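Local coordinates for ABC-type transport system, sugar-family extracellular solute-binding protein (Peptoclostridium difficile 630, PDB 6HNK) that probably captures a small solute, perhaps a sugar, outside the cell and delivers it to an ABC-type membrane transporter, at residues A252-N257 and D287-I292. The protein carries 1 engineered substitution. Sequence-based numbering, arbitrary orientation.
Sequences ACQGIN and DDTDII
Cys253 and Ile292 form an antiparallel hydrogen-bonded pair in the mixed sheet of one lobe of a periplasmic-binding-protein type fold, where strand 252-256 runs between the parallel strand 238-240 and the antiparallel strand 289-294. Two backbone bonds clamp this pair: Cys253 N to Ile292 O, 3.0 Å, in the carbonyl plane, and Ile292 N to Cys253 O, 3.1 Å and almost straight at 174° about the hydrogen. Ile292 O also receives a CA-H...O contact from Ala252 CA at 3.1 Å. Cys253 SG, turned between its own N and carbonyl carbon, lies 3.9 Å from Ile292 CB; on the same face, Ile292 CD1 packs 4.2 Å from Gly255 CA.

Nearer Asn257 the pairing slackens. Asp290 N still donates to Gly255 O, but the bond is bent to 138°. Ile256 and Thr289 form a non-hydrogen-bonded pair with CA atoms 4.6 Å apart, and Ile256 CG1 lies beside Thr289 CG2, on the face that also carries Gln254 and Ile291. At the partly exposed end of the contact, the carboxylate of Asp290 and the amide of Asn257 stand nearly perpendicular, planes 82° apart, with Asp290 OD2 3.7 Å from Asn257 ND2.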
loop_
_atom_site.group_PDB
_atom_site.type_symbol
_atom_site.label_atom_id
_atom_site.label_comp_id
_atom_site.label_asym_id
_atom_site.label_seq_id
_atom_site.Cartn_x
_atom_site.Cartn_y
_atom_site.Cartn_z
ATOM N N ALA A 252 2.041 -14.470 -5.180
ATOM C CA ALA A 252 2.999 -13.557 -4.559
ATOM C C ALA A 252 2.689 -12.119 -4.843
ATOM O O ALA A 252 1.902 -11.792 -5.729
ATOM C CB ALA A 252 4.407 -13.867 -5.036
ATOM N N CYS A 253 3.320 -11.260 -4.070
ATOM C CA CYS A 253 3.220 -9.837 -4.278
ATOM C C CYS A 253 4.486 -9.205 -3.771
ATOM O O CYS A 253 5.291 -9.845 -3.085
ATOM C CB CYS A 253 2.040 -9.275 -3.505
ATOM S SG CYS A 253 2.230 -9.407 -1.704
ATOM N N GLN A 254 4.642 -7.935 -4.099
ATOM C CA GLN A 254 5.742 -7.149 -3.600
ATOM C C GLN A 254 5.159 -6.171 -2.572
ATOM O O GLN A 254 5.035 -4.971 -2.823
ATOM C CB GLN A 254 6.440 -6.464 -4.780
ATOM C CG GLN A 254 7.859 -6.007 -4.480
ATOM C CD GLN A 254 8.943 -6.985 -4.914
ATOM O OE1 GLN A 254 8.954 -7.462 -6.055
ATOM N NE2 GLN A 254 9.891 -7.250 -4.014
ATOM N N GLY A 255 4.782 -6.712 -1.412
ATOM C CA GLY A 255 4.162 -5.929 -0.327
ATOM C C GLY A 255 5.150 -5.179 0.550
ATOM O O GLY A 255 6.322 -5.551 0.618
ATOM N N ILE A 256 4.675 -4.127 1.224
ATOM C CA ILE A 256 5.534 -3.276 2.078
ATOM C C ILE A 256 5.474 -3.731 3.527
ATOM O O ILE A 256 4.430 -4.220 3.983
ATOM C CB ILE A 256 5.128 -1.781 2.029
ATOM C CG1 ILE A 256 5.209 -1.249 0.603
ATOM C CG2 ILE A 256 6.039 -0.936 2.928
ATOM C CD1 ILE A 256 4.753 0.182 0.469
ATOM N N ASN A 257 6.597 -3.574 4.237
ATOM C CA ASN A 257 6.629 -3.725 5.689
ATOM C C ASN A 257 6.194 -2.386 6.297
ATOM O O ASN A 257 6.961 -1.422 6.330
ATOM C CB ASN A 257 8.020 -4.146 6.179
ATOM C CG ASN A 257 7.994 -4.756 7.578
ATOM O OD1 ASN A 257 7.324 -4.250 8.478
ATOM N ND2 ASN A 257 8.736 -5.847 7.768
ATOM N N ASP A 287 11.070 2.025 -0.077
ATOM C CA ASP A 287 12.470 1.555 0.036
ATOM C C ASP A 287 12.603 0.052 0.348
ATOM O O ASP A 287 13.006 -0.736 -0.516
ATOM C CB ASP A 287 13.273 2.402 1.052
ATOM C CG ASP A 287 13.584 3.826 0.551
ATOM O OD1 ASP A 287 13.478 4.120 -0.664
ATOM O OD2 ASP A 287 13.954 4.664 1.399
ATOM N N ASP A 288 12.257 -0.330 1.577
ATOM C CA ASP A 288 12.275 -1.720 2.008
ATOM C C ASP A 288 10.907 -2.377 1.707
ATOM O O ASP A 288 9.956 -2.243 2.493
ATOM C CB ASP A 288 12.637 -1.781 3.508
ATOM C CG ASP A 288 13.497 -2.988 3.873
ATOM O OD1 ASP A 288 14.311 -3.445 3.035
ATOM O OD2 ASP A 288 13.377 -3.461 5.025
ATOM N N THR A 289 10.807 -3.046 0.549
ATOM C CA THR A 289 9.644 -3.885 0.195
ATOM C C THR A 289 10.060 -5.353 0.115
ATOM O O THR A 289 11.056 -5.680 -0.532
ATOM C CB THR A 289 8.991 -3.472 -1.144
ATOM O OG1 THR A 289 9.759 -3.963 -2.252
ATOM C CG2 THR A 289 8.871 -1.961 -1.243
ATOM N N ASP A 290 9.287 -6.226 0.760
ATOM C CA ASP A 290 9.613 -7.649 0.877
ATOM C C ASP A 290 8.734 -8.506 -0.040
ATOM O O ASP A 290 7.550 -8.215 -0.224
ATOM C CB ASP A 290 9.444 -8.103 2.338
ATOM C CG ASP A 290 10.338 -7.327 3.318
ATOM O OD1 ASP A 290 11.510 -7.032 2.982
ATOM O OD2 ASP A 290 9.867 -7.026 4.437
ATOM N N ILE A 291 9.318 -9.553 -0.622
ATOM C CA ILE A 291 8.569 -10.490 -1.466
ATOM C C ILE A 291 7.777 -11.403 -0.550
ATOM O O ILE A 291 8.365 -12.076 0.313
ATOM C CB ILE A 291 9.488 -11.364 -2.351
ATOM C CG1 ILE A 291 10.222 -10.501 -3.394
ATOM C CG2 ILE A 291 8.688 -12.460 -3.053
ATOM C CD1 ILE A 291 11.229 -11.242 -4.266
ATOM N N ILE A 292 6.458 -11.439 -0.748
ATOM C CA ILE A 292 5.587 -12.284 0.045
ATOM C C ILE A 292 4.956 -13.349 -0.835
ATOM O O ILE A 292 4.237 -13.034 -1.771
ATOM C CB ILE A 292 4.495 -11.460 0.721
ATOM C CG1 ILE A 292 5.128 -10.413 1.644
ATOM C CG2 ILE A 292 3.570 -12.372 1.529
ATOM C CD1 ILE A 292 4.167 -9.335 2.103
#